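Local coordinates for extracellular haem-binding protein (Streptomyces reticuli, PDB 3FPW), which binds and probably degrades haem outside the cell and, as an oligomer, interacts with its cognate two-component sensor kinase, at residues A91-N96 with R118-A123; E82-H87 with E180-A185; H87-V92 with P110-S115; A171-P174 with L178-Q181. All blocks are in the same frame, centred on the assembly; numbering follows the deposited sequence. Where two conformers were deposited one is given.

Contact 1: A91-N96 with R118-A123. With PO4 (phosphate ion), chain G; PO4 (phosphate ion), chain E; PO4 (phosphate ion), chain D.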
loop_
_atom_site.group_PDB
_atom_site.type_symbol
_atom_site.label_atom_id
_atom_site.label_comp_id
_atom_site.label_asym_id
_atom_site.label_seq_id
_atom_site.Cartn_x
_atom_site.Cartn_y
_atom_site.Cartn_z
ATOM N N ALA A 91 8.442 -3.196 -20.545
ATOM C CA ALA A 91 7.006 -3.007 -20.336
ATOM C C ALA A 91 6.437 -2.162 -21.440
ATOM O O ALA A 91 7.087 -1.194 -21.877
ATOM C CB ALA A 91 6.732 -2.330 -19.005
ATOM N N VAL A 92 5.193 -2.454 -21.835
ATOM C CA VAL A 92 4.472 -1.521 -22.704
ATOM C C VAL A 92 3.240 -1.052 -21.938
ATOM O O VAL A 92 2.459 -1.875 -21.453
ATOM C CB VAL A 92 4.060 -2.181 -24.042
ATOM C CG1 VAL A 92 3.271 -1.217 -24.927
ATOM C CG2 VAL A 92 5.297 -2.737 -24.787
ATOM N N VAL A 93 3.102 0.263 -21.792
ATOM C CA VAL A 93 2.026 0.859 -21.005
ATOM C C VAL A 93 1.173 1.762 -21.915
ATOM O O VAL A 93 1.678 2.582 -22.681
ATOM C CB VAL A 93 2.602 1.666 -19.795
ATOM C CG1 VAL A 93 1.492 2.424 -19.054
ATOM C CG2 VAL A 93 3.365 0.738 -18.830
ATOM N N ASP A 94 -0.136 1.581 -21.858
ATOM C CA ASP A 94 -1.063 2.379 -22.652
ATOM C C ASP A 94 -1.111 3.829 -22.148
ATOM O O ASP A 94 -0.848 4.112 -20.973
ATOM C CB ASP A 94 -2.473 1.750 -22.510
ATOM C CG ASP A 94 -3.438 2.212 -23.596
ATOM O OD1 ASP A 94 -3.599 1.461 -24.593
ATOM O OD2 ASP A 94 -3.995 3.330 -23.474
ATOM N N ARG A 95 -1.516 4.729 -23.025
ATOM C CA ARG A 95 -1.746 6.119 -22.657
ATOM C C ARG A 95 -2.784 6.231 -21.535
ATOM O O ARG A 95 -2.816 7.212 -20.777
ATOM C CB ARG A 95 -2.184 6.897 -23.911
ATOM C CG ARG A 95 -2.699 8.293 -23.648
ATOM C CD ARG A 95 -1.664 9.276 -23.121
ATOM N NE ARG A 95 -2.297 10.604 -23.018
ATOM C CZ ARG A 95 -1.651 11.703 -22.652
ATOM N NH1 ARG A 95 -0.360 11.637 -22.366
ATOM N NH2 ARG A 95 -2.290 12.879 -22.571
ATOM N N ASN A 96 -3.637 5.228 -21.403
ATOM C CA ASN A 96 -4.609 5.287 -20.310
ATOM C C ASN A 96 -4.134 4.691 -19.011
ATOM O O ASN A 96 -4.811 4.849 -18.002
ATOM C CB ASN A 96 -5.889 4.490 -20.687
ATOM C CG ASN A 96 -5.652 2.958 -20.791
ATOM O OD1 ASN A 96 -4.697 2.405 -20.220
ATOM N ND2 ASN A 96 -6.555 2.276 -21.493
ATOM N N ARG A 118 7.432 1.801 -14.836
ATOM C CA ARG A 118 7.317 3.217 -14.518
ATOM C C ARG A 118 7.884 4.097 -15.614
ATOM O O ARG A 118 7.333 5.164 -15.879
ATOM C CB ARG A 118 7.947 3.527 -13.170
ATOM C CG ARG A 118 7.175 2.868 -12.060
ATOM C CD ARG A 118 7.734 3.251 -10.701
ATOM N NE ARG A 118 6.782 2.866 -9.664
ATOM C CZ ARG A 118 6.286 3.698 -8.764
ATOM N NH1 ARG A 118 6.690 4.975 -8.718
ATOM N NH2 ARG A 118 5.415 3.237 -7.879
ATOM N N LYS A 119 8.991 3.673 -16.226
ATOM C CA LYS A 119 9.521 4.437 -17.351
ATOM C C LYS A 119 8.524 4.529 -18.496
ATOM O O LYS A 119 8.367 5.590 -19.092
ATOM C CB LYS A 119 10.828 3.845 -17.887
ATOM C CG LYS A 119 11.970 3.974 -16.896
ATOM C CD LYS A 119 13.231 3.438 -17.528
ATOM C CE LYS A 119 14.350 3.219 -16.516
ATOM N NZ LYS A 119 15.555 2.572 -17.159
ATOM N N ALA A 120 7.901 3.407 -18.835
ATOM C CA ALA A 120 6.896 3.405 -19.889
ATOM C C ALA A 120 5.720 4.356 -19.567
ATOM O O ALA A 120 5.250 5.110 -20.441
ATOM C CB ALA A 120 6.396 1.966 -20.129
ATOM N N PHE A 121 5.228 4.284 -18.339
ATOM C CA PHE A 121 4.140 5.144 -17.901
ATOM C C PHE A 121 4.566 6.618 -18.038
ATOM O O PHE A 121 3.788 7.482 -18.433
ATOM C CB PHE A 121 3.859 4.815 -16.417
ATOM C CG PHE A 121 2.764 5.645 -15.790
ATOM C CD1 PHE A 121 3.060 6.783 -15.032
ATOM C CD2 PHE A 121 1.430 5.275 -15.939
ATOM C CE1 PHE A 121 2.038 7.549 -14.450
ATOM C CE2 PHE A 121 0.416 6.028 -15.337
ATOM C CZ PHE A 121 0.725 7.161 -14.612
ATOM N N THR A 122 5.817 6.910 -17.698
ATOM C CA THR A 122 6.279 8.293 -17.676
ATOM C C THR A 122 6.395 8.836 -19.090
ATOM O O THR A 122 5.971 9.973 -19.386
ATOM C CB THR A 122 7.600 8.391 -16.928
ATOM O OG1 THR A 122 7.378 7.899 -15.600
ATOM C CG2 THR A 122 8.078 9.828 -16.861
ATOM N N ALA A 123 6.957 8.017 -19.976
ATOM C CA ALA A 123 7.087 8.406 -21.374
ATOM C C ALA A 123 5.733 8.687 -22.043
ATOM O O ALA A 123 5.595 9.667 -22.804
ATOM C CB ALA A 123 7.832 7.334 -22.152
HETATM P P PO4 G . 3.972 5.675 -6.194
HETATM O O1 PO4 G . 4.914 6.476 -7.069
HETATM O O2 PO4 G . 4.752 4.703 -5.336
HETATM O O3 PO4 G . 3.206 6.639 -5.314
HETATM O O4 PO4 G . 2.997 4.901 -7.054
HETATM P P PO4 E . 4.283 0.319 -10.765
HETATM O O1 PO4 E . 4.370 -0.156 -12.197
HETATM O O2 PO4 E . 5.623 0.169 -10.065
HETATM O O3 PO4 E . 3.876 1.777 -10.739
HETATM O O4 PO4 E . 3.240 -0.515 -10.048
HETATM P P PO4 D . 17.576 0.607 -14.501
HETATM O O1 PO4 D . 18.010 -0.022 -15.821
HETATM O O2 PO4 D . 18.826 1.139 -13.846
HETATM O O3 PO4 D . 16.704 1.765 -14.866
HETATM O O4 PO4 D . 16.815 -0.304 -13.511
#

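Contact 2: E82-H87 with E180-A185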
loop_
_atom_site.group_PDB
_atom_site.type_symbol
_atom_site.label_atom_id
_atom_site.label_comp_id
_atom_site.label_asym_id
_atom_site.label_seq_id
_atom_site.Cartn_x
_atom_site.Cartn_y
_atom_site.Cartn_z
ATOM N N GLU A 82 19.173 -8.837 -25.889
ATOM C CA GLU A 82 19.770 -10.163 -25.865
ATOM C C GLU A 82 20.915 -10.277 -26.854
ATOM O O GLU A 82 21.906 -10.959 -26.577
ATOM C CB GLU A 82 18.722 -11.232 -26.162
ATOM C CG GLU A 82 17.813 -11.536 -24.992
ATOM C CD GLU A 82 16.728 -12.522 -25.364
ATOM O OE1 GLU A 82 16.039 -13.012 -24.456
ATOM O OE2 GLU A 82 16.561 -12.794 -26.568
ATOM N N LYS A 83 20.770 -9.604 -27.995
ATOM C CA LYS A 83 21.810 -9.600 -29.056
ATOM C C LYS A 83 23.115 -9.051 -28.500
ATOM O O LYS A 83 24.218 -9.483 -28.901
ATOM C CB LYS A 83 21.353 -8.720 -30.233
ATOM C CG LYS A 83 22.134 -8.918 -31.545
ATOM C CD LYS A 83 21.529 -8.096 -32.711
ATOM C CE LYS A 83 19.992 -8.220 -32.777
ATOM N NZ LYS A 83 19.387 -7.576 -33.999
ATOM N N ASP A 84 22.988 -8.100 -27.575
ATOM C CA ASP A 84 24.130 -7.428 -26.958
ATOM C C ASP A 84 24.579 -8.065 -25.658
ATOM O O ASP A 84 25.492 -7.568 -25.001
ATOM C CB ASP A 84 23.780 -5.979 -26.663
ATOM C CG ASP A 84 23.568 -5.168 -27.908
ATOM O OD1 ASP A 84 23.743 -5.706 -29.033
ATOM O OD2 ASP A 84 23.230 -3.983 -27.751
ATOM N N GLY A 85 23.951 -9.163 -25.285
ATOM C CA GLY A 85 24.279 -9.831 -24.033
ATOM C C GLY A 85 23.789 -9.087 -22.805
ATOM O O GLY A 85 24.386 -9.211 -21.724
ATOM N N ARG A 86 22.735 -8.289 -22.968
ATOM C CA ARG A 86 22.130 -7.560 -21.854
ATOM C C ARG A 86 20.894 -8.293 -21.342
ATOM O O ARG A 86 20.274 -9.080 -22.066
ATOM C CB ARG A 86 21.769 -6.110 -22.239
ATOM C CG ARG A 86 22.786 -5.040 -21.799
ATOM C CD ARG A 86 24.140 -5.359 -22.371
ATOM N NE ARG A 86 25.237 -4.469 -21.966
ATOM C CZ ARG A 86 25.707 -3.487 -22.725
ATOM N NH1 ARG A 86 25.129 -3.220 -23.896
ATOM N NH2 ARG A 86 26.749 -2.758 -22.313
ATOM N N HIS A 87 20.552 -8.026 -20.088
ATOM C CA HIS A 87 19.456 -8.723 -19.415
ATOM C C HIS A 87 18.479 -7.692 -18.897
ATOM O O HIS A 87 18.800 -6.982 -17.961
ATOM C CB HIS A 87 20.047 -9.506 -18.242
ATOM C CG HIS A 87 21.179 -10.378 -18.652
ATOM N ND1 HIS A 87 20.986 -11.599 -19.253
ATOM C CD2 HIS A 87 22.520 -10.184 -18.601
ATOM C CE1 HIS A 87 22.162 -12.137 -19.539
ATOM N NE2 HIS A 87 23.106 -11.295 -19.157
ATOM N N GLU A 180 17.379 2.845 -23.124
ATOM C CA GLU A 180 16.551 3.586 -24.064
ATOM C C GLU A 180 16.841 3.209 -25.516
ATOM O O GLU A 180 15.946 3.258 -26.355
ATOM C CB GLU A 180 16.639 5.095 -23.824
ATOM C CG GLU A 180 15.349 5.793 -24.178
ATOM C CD GLU A 180 15.344 7.235 -23.724
ATOM O OE1 GLU A 180 15.639 8.121 -24.554
ATOM O OE2 GLU A 180 15.065 7.470 -22.535
ATOM N N GLN A 181 18.088 2.831 -25.810
ATOM C CA GLN A 181 18.413 2.233 -27.108
ATOM C C GLN A 181 17.526 1.023 -27.374
ATOM O O GLN A 181 16.968 0.875 -28.460
ATOM C CB GLN A 181 19.885 1.813 -27.138
ATOM C CG GLN A 181 20.387 1.195 -28.442
ATOM C CD GLN A 181 21.900 0.940 -28.411
ATOM O OE1 GLN A 181 22.347 -0.205 -28.368
ATOM N NE2 GLN A 181 22.683 2.010 -28.403
ATOM N N TYR A 182 17.397 0.144 -26.390
ATOM C CA TYR A 182 16.599 -1.063 -26.617
ATOM C C TYR A 182 15.104 -0.747 -26.695
ATOM O O TYR A 182 14.365 -1.390 -27.455
ATOM C CB TYR A 182 16.864 -2.092 -25.524
ATOM C CG TYR A 182 18.335 -2.434 -25.395
ATOM C CD1 TYR A 182 19.108 -2.663 -26.523
ATOM C CD2 TYR A 182 18.927 -2.561 -24.159
ATOM C CE1 TYR A 182 20.445 -2.977 -26.419
ATOM C CE2 TYR A 182 20.259 -2.872 -24.035
ATOM C CZ TYR A 182 21.017 -3.085 -25.176
ATOM O OH TYR A 182 22.358 -3.406 -25.079
ATOM N N ALA A 183 14.656 0.247 -25.934
ATOM C CA ALA A 183 13.266 0.703 -26.031
ATOM C C ALA A 183 12.981 1.206 -27.450
ATOM O O ALA A 183 11.973 0.873 -28.035
ATOM C CB ALA A 183 12.960 1.814 -25.000
ATOM N N ARG A 184 13.890 2.011 -27.996
ATOM C CA ARG A 184 13.733 2.502 -29.353
ATOM C C ARG A 184 13.740 1.365 -30.367
ATOM O O ARG A 184 13.052 1.445 -31.384
ATOM C CB ARG A 184 14.840 3.505 -29.700
ATOM C CG ARG A 184 14.695 4.867 -29.004
ATOM C CD ARG A 184 15.632 5.894 -29.640
ATOM N NE ARG A 184 17.026 5.461 -29.623
ATOM C CZ ARG A 184 17.863 5.693 -28.612
ATOM N NH1 ARG A 184 17.452 6.355 -27.546
ATOM N NH2 ARG A 184 19.126 5.278 -28.676
ATOM N N ALA A 185 14.534 0.324 -30.122
ATOM C CA ALA A 185 14.553 -0.844 -31.001
ATOM C C ALA A 185 13.210 -1.563 -31.004
ATOM O O ALA A 185 12.766 -2.076 -32.031
ATOM C CB ALA A 185 15.666 -1.806 -30.582
#

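Contact 3: H87-V92 with P110-S115. With PO4 (phosphate ion), chain D.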
loop_
_atom_site.group_PDB
_atom_site.type_symbol
_atom_site.label_atom_id
_atom_site.label_comp_id
_atom_site.label_asym_id
_atom_site.label_seq_id
_atom_site.Cartn_x
_atom_site.Cartn_y
_atom_site.Cartn_z
ATOM N N HIS A 87 20.552 -8.026 -20.088
ATOM C CA HIS A 87 19.456 -8.723 -19.415
ATOM C C HIS A 87 18.479 -7.692 -18.897
ATOM O O HIS A 87 18.800 -6.982 -17.961
ATOM C CB HIS A 87 20.047 -9.506 -18.242
ATOM C CG HIS A 87 21.179 -10.378 -18.652
ATOM N ND1 HIS A 87 20.986 -11.599 -19.253
ATOM C CD2 HIS A 87 22.520 -10.184 -18.601
ATOM C CE1 HIS A 87 22.162 -12.137 -19.539
ATOM N NE2 HIS A 87 23.106 -11.295 -19.157
ATOM N N VAL A 88 17.310 -7.580 -19.529
ATOM C CA VAL A 88 16.433 -6.437 -19.257
ATOM C C VAL A 88 15.023 -6.908 -19.009
ATOM O O VAL A 88 14.663 -8.031 -19.370
ATOM C CB VAL A 88 16.407 -5.420 -20.418
ATOM C CG1 VAL A 88 17.836 -4.884 -20.694
ATOM C CG2 VAL A 88 15.742 -6.006 -21.707
ATOM N N SER A 89 14.234 -6.060 -18.363
ATOM C CA SER A 89 12.796 -6.212 -18.370
ATOM C C SER A 89 12.226 -5.145 -19.283
ATOM O O SER A 89 12.809 -4.052 -19.433
ATOM C CB SER A 89 12.190 -6.044 -16.958
ATOM O OG SER A 89 12.617 -7.059 -16.060
ATOM N N VAL A 90 11.064 -5.433 -19.865
ATOM C CA VAL A 90 10.446 -4.522 -20.821
ATOM C C VAL A 90 8.966 -4.412 -20.485
ATOM O O VAL A 90 8.311 -5.405 -20.152
ATOM C CB VAL A 90 10.628 -5.018 -22.288
ATOM C CG1 VAL A 90 10.006 -4.030 -23.275
ATOM C CG2 VAL A 90 12.105 -5.186 -22.610
ATOM N N ALA A 91 8.442 -3.196 -20.545
ATOM C CA ALA A 91 7.006 -3.007 -20.336
ATOM C C ALA A 91 6.437 -2.162 -21.440
ATOM O O ALA A 91 7.087 -1.194 -21.877
ATOM C CB ALA A 91 6.732 -2.330 -19.005
ATOM N N VAL A 92 5.193 -2.454 -21.835
ATOM C CA VAL A 92 4.472 -1.521 -22.704
ATOM C C VAL A 92 3.240 -1.052 -21.938
ATOM O O VAL A 92 2.459 -1.875 -21.453
ATOM C CB VAL A 92 4.060 -2.181 -24.042
ATOM C CG1 VAL A 92 3.271 -1.217 -24.927
ATOM C CG2 VAL A 92 5.297 -2.737 -24.787
ATOM N N PRO A 110 16.269 -7.595 -10.204
ATOM C CA PRO A 110 14.924 -7.630 -9.670
ATOM C C PRO A 110 14.293 -6.252 -9.618
ATOM O O PRO A 110 13.068 -6.140 -9.526
ATOM C CB PRO A 110 15.114 -8.195 -8.265
ATOM C CG PRO A 110 16.531 -7.871 -7.894
ATOM C CD PRO A 110 17.308 -7.840 -9.194
ATOM N N GLN A 111 15.119 -5.218 -9.688
ATOM C CA GLN A 111 14.606 -3.850 -9.693
ATOM C C GLN A 111 14.095 -3.462 -11.083
ATOM O O GLN A 111 13.400 -2.452 -11.244
ATOM C CB GLN A 111 15.733 -2.887 -9.287
ATOM C CG GLN A 111 16.576 -2.344 -10.435
ATOM C CD GLN A 111 17.408 -3.348 -11.224
ATOM O OE1 GLN A 111 17.885 -3.025 -12.332
ATOM N NE2 GLN A 111 17.569 -4.551 -10.710
ATOM N N SER A 112 14.461 -4.247 -12.097
ATOM C CA SER A 112 14.197 -3.819 -13.481
ATOM C C SER A 112 12.728 -3.882 -13.896
ATOM O O SER A 112 12.316 -3.130 -14.760
ATOM C CB SER A 112 15.061 -4.608 -14.477
ATOM O OG SER A 112 14.660 -5.964 -14.485
ATOM N N TYR A 113 11.932 -4.742 -13.257
ATOM C CA TYR A 113 10.583 -4.991 -13.716
ATOM C C TYR A 113 9.704 -3.767 -13.479
ATOM O O TYR A 113 9.107 -3.213 -14.429
ATOM C CB TYR A 113 10.027 -6.203 -12.971
ATOM C CG TYR A 113 8.702 -6.671 -13.473
ATOM C CD1 TYR A 113 7.548 -6.281 -12.832
ATOM C CD2 TYR A 113 8.596 -7.545 -14.572
ATOM C CE1 TYR A 113 6.320 -6.708 -13.266
ATOM C CE2 TYR A 113 7.355 -7.989 -14.996
ATOM C CZ TYR A 113 6.226 -7.549 -14.338
ATOM O OH TYR A 113 4.968 -7.959 -14.695
ATOM N N GLU A 114 9.679 -3.289 -12.228
ATOM C CA GLU A 114 8.924 -2.067 -11.907
ATOM C C GLU A 114 9.537 -0.831 -12.551
ATOM O O GLU A 114 8.822 0.082 -12.949
ATOM C CB GLU A 114 8.748 -1.902 -10.399
ATOM C CG GLU A 114 7.844 -3.009 -9.812
ATOM C CD GLU A 114 7.418 -2.718 -8.375
ATOM O OE1 GLU A 114 7.331 -1.527 -8.010
ATOM O OE2 GLU A 114 7.129 -3.685 -7.628
ATOM N N SER A 115 10.866 -0.803 -12.648
ATOM C CA SER A 115 11.550 0.313 -13.284
ATOM C C SER A 115 11.063 0.455 -14.725
ATOM O O SER A 115 10.755 1.549 -15.158
ATOM C CB SER A 115 13.066 0.109 -13.246
ATOM O OG SER A 115 13.758 1.188 -13.864
HETATM P P PO4 D . 17.576 0.607 -14.501
HETATM O O1 PO4 D . 18.010 -0.022 -15.821
HETATM O O2 PO4 D . 18.826 1.139 -13.846
HETATM O O3 PO4 D . 16.704 1.765 -14.866
HETATM O O4 PO4 D . 16.815 -0.304 -13.511
#

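Contact 4: A171-P174 with L178-Q181. With PO4 (phosphate ion), chain D.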
loop_
_atom_site.group_PDB
_atom_site.type_symbol
_atom_site.label_atom_id
_atom_site.label_comp_id
_atom_site.label_asym_id
_atom_site.label_seq_id
_atom_site.Cartn_x
_atom_site.Cartn_y
_atom_site.Cartn_z
ATOM N N ALA A 171 14.470 -1.640 -18.611
ATOM C CA ALA A 171 15.385 -1.420 -17.491
ATOM C C ALA A 171 16.254 -2.643 -17.285
ATOM O O ALA A 171 15.868 -3.740 -17.686
ATOM C CB ALA A 171 14.559 -1.113 -16.212
ATOM N N GLY A 172 17.457 -2.467 -16.733
ATOM C CA GLY A 172 18.318 -3.624 -16.468
ATOM C C GLY A 172 19.662 -3.564 -17.169
ATOM O O GLY A 172 20.567 -4.320 -16.815
ATOM N N ALA A 173 19.802 -2.684 -18.163
ATOM C CA ALA A 173 21.099 -2.499 -18.819
ATOM C C ALA A 173 22.007 -1.646 -17.933
ATOM O O ALA A 173 21.554 -1.036 -16.953
ATOM C CB ALA A 173 20.944 -1.848 -20.194
ATOM N N PRO A 174 23.297 -1.593 -18.278
ATOM C CA PRO A 174 24.235 -0.892 -17.419
ATOM C C PRO A 174 24.045 0.618 -17.375
ATOM O O PRO A 174 24.612 1.290 -16.506
ATOM C CB PRO A 174 25.596 -1.223 -18.038
ATOM C CG PRO A 174 25.401 -2.376 -18.878
ATOM C CD PRO A 174 23.976 -2.408 -19.303
ATOM N N LEU A 178 21.549 3.032 -22.598
ATOM C CA LEU A 178 21.446 1.728 -23.253
ATOM C C LEU A 178 20.011 1.203 -23.149
ATOM O O LEU A 178 19.473 0.707 -24.130
ATOM C CB LEU A 178 22.415 0.717 -22.653
ATOM C CG LEU A 178 23.850 0.924 -23.111
ATOM C CD1 LEU A 178 24.735 0.119 -22.183
ATOM C CD2 LEU A 178 23.963 0.454 -24.554
ATOM N N ASP A 179 19.396 1.303 -21.971
ATOM C CA ASP A 179 17.987 0.891 -21.842
ATOM C C ASP A 179 17.164 1.547 -22.942
ATOM O O ASP A 179 16.318 0.914 -23.597
ATOM C CB ASP A 179 17.370 1.359 -20.521
ATOM C CG ASP A 179 17.857 0.593 -19.304
ATOM O OD1 ASP A 179 18.150 -0.619 -19.422
ATOM O OD2 ASP A 179 17.899 1.205 -18.193
ATOM N N GLU A 180 17.379 2.845 -23.124
ATOM C CA GLU A 180 16.551 3.586 -24.064
ATOM C C GLU A 180 16.841 3.209 -25.516
ATOM O O GLU A 180 15.946 3.258 -26.355
ATOM C CB GLU A 180 16.639 5.095 -23.824
ATOM C CG GLU A 180 15.349 5.793 -24.178
ATOM C CD GLU A 180 15.344 7.235 -23.724
ATOM O OE1 GLU A 180 15.639 8.121 -24.554
ATOM O OE2 GLU A 180 15.065 7.470 -22.535
ATOM N N GLN A 181 18.088 2.831 -25.810
ATOM C CA GLN A 181 18.413 2.233 -27.108
ATOM C C GLN A 181 17.526 1.023 -27.374
ATOM O O GLN A 181 16.968 0.875 -28.460
ATOM C CB GLN A 181 19.885 1.813 -27.138
ATOM C CG GLN A 181 20.387 1.195 -28.442
ATOM C CD GLN A 181 21.900 0.940 -28.411
ATOM O OE1 GLN A 181 22.347 -0.205 -28.368
ATOM N NE2 GLN A 181 22.683 2.010 -28.403
HETATM P P PO4 D . 17.576 0.607 -14.501
HETATM O O1 PO4 D . 18.010 -0.022 -15.821
HETATM O O2 PO4 D . 18.826 1.139 -13.846
HETATM O O3 PO4 D . 16.704 1.765 -14.866
HETATM O O4 PO4 D . 16.815 -0.304 -13.511
#

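Contact 1: A91-N96 with R118-A123
V93 on strand 89-94 packs against A120 and F121 of helix 112-126, which lies along the central antiparallel sheet of this HbpS-like alpha/beta fold. The axes of the two short segments approach to 7.2 Å, inclined at 36°, a closeness that the small alanine permits. V93 CG2 sits 3.5 Å from A120 CB, and the carbonyl oxygen A91 O approaches the same methyl at 3.7 Å. Beta-branched, V93 suits a strand and offers two contact points at once: with CG1 anti to its backbone N (chi1 174°), that branch reaches the edge of the F121 ring, 4.2 Å from F121 CD2. F121 also packs on P110 of a second subunit.

The looser side belongs to R118, whose side chain sets off away from the strand and is partly exposed. Its guanidinium group grips two phosphate ions, probably from the crystallisation liquor, at its edge: R118 NE donates to O2 of one at 3.0 Å, R118 NH1 and NH2 to O1 and O2 of the other. A leucine here would probably leave both anions without these N-H donors and their countercharge. One turn on, T122 OG1 donates to R118 O at 2.7 Å, and T122 N reaches that oxygen from the opposite face of its plane.

Contact 2: E82-H87 with E180-A185
With CG anti to the carbonyl carbon (chi1 -55°), Y182 sends its ring out from helix 176-187 until the hydroxyl lies between D84 and R86; the R86 chain, bent at chi2 (57°), brings its guanidinium group round to the same oxygen. Y182 OH donates to D84 OD2 at 2.9 Å, using that oxygen's anti lone pair, and accepts from R86 NH1 at 3.0 Å along a noticeably bent path, the oxygen lying somewhat out of the guanidinium plane. D84 OD2 comes to the ring at its edge, 3.2 Å from Y182 CE1, with carboxylate and ring planes 61° apart. On the other flank R86 CB and CG each lie 4.0 Å from Y182 CE2.

Both partners belong to the turn following helix 67-83, which closes in a Schellman motif: G85 takes positive phi, easy for glycine, and of the two bonds back into the last turn one runs from G85 N to E82 O at 3.0 Å. A tyrosine suits its place because its ring can lie against A80 and A81 of that helix while the hydroxyl meets the polar turn. A phenylalanine at Y182 would probably leave D84 OD2 without this donor and R86 NH1 without this acceptor, and both side chains less firmly fixed. R86 also packs on A173 and P174, and its nearest side-chain atom is about 3 Å from a bound ferric ion.

Contact 3: H87-V92 with P110-S115
S89 and S112 meet hydroxyl to hydroxyl, S89 OG donating to S112 OG across 2.8 Å in a buried setting. Their first torsions differ in a way that makes this possible. S89 OG stands beside its own backbone N, anti to the carbonyl carbon (chi1 -64°), a rotation that turns the hydroxyl to S112. S112 OG takes the crowded position between backbone N and carbonyl carbon (chi1 67°), from which it also bonds to G109 O, three residues earlier in the chain. Serine fits at both places, being small enough for close approach and able to satisfy its neighbour's polar atom.

Y113 stands nearest S89 by backbone, with 5.3 Å between S89 CA and Y113 CA, yet mainly its CB takes part, 4.1 Å from S89 OG. The ring leads away, and its hydroxyl bonds to T102 OG1 on strand 99-104; Y113 also packs on T99 of a neighbouring subunit.

Strand 89-94 runs between strands 99-104 and 163-171, hydrogen-bonded to both. On one face of the sheet S89 receives helix 112-126, while V88 and V90 point away from it and pack on helix 67-83 across the other face.

Contact 4: A171-P174 with L178-Q181
A173 and D179 are joined by one firm polar bond: A173 N donates to D179 OD1 at 2.9 Å with an N-H...O angle of 153°, meeting that oxygen on its syn side, 17° out of the carboxylate plane. The aspartate, early in helix 176-187, thus reaches back to hold the loop leading into it. A173 CB is pressed close beside the same oxygen, 3.1 Å from D179 OD1; alanine probably suits the place because its small methyl fits between that oxygen and L178 CB.

A second polar group gathers round a phosphate ion, probably from the crystallisation liquor. G172 N points at its O1 over 2.7 Å in a nearly straight bond. G172 adopts a positive phi in which a side chain would collide with the preceding carbonyl oxygen, so glycine fits. K119 NZ binds the same phosphate and forms a salt bridge with D179 OD2, which probably helps to hold the anion and the carboxylate together.

The apolar part lies on the outer side. A173 CB touches L178 CB at 3.8 Å, and P174 CD lies 3.9 Å from L178 CD1, the two side chains crossing at a slant. R86 packs on L178, and P174's nearest side-chain atom is about 4 Å from a bound ferric ion.

The loop thus links strand 163-171, paired through A171 with S89 of strand 89-94, to helix 176-187, while A171 packs against S112, S115 and K119 of helix 112-126.

How the contacts relate
Along the chain, contacts 1 and 3 both start on strand 89-94 and close on helix 112-126, with centres 12 Å apart; contact 4 follows later, and contact 2 spans them by joining the turn after helix 67-83 to helix 176-187. Contacts 2 and 4 are close neighbours, 6 Å between centres, sharing that last helix; R86 and Y182 of the first pack on A173 of the second. Contacts 1 and 2 lie about 18 Å apart. Contact 4 meets contact 1 through a salt bridge and contact 3 through the pairing of neighbouring strands. Helices lie on both faces of the central sheet, and a bound ferric ion lies near contacts 2 and 4.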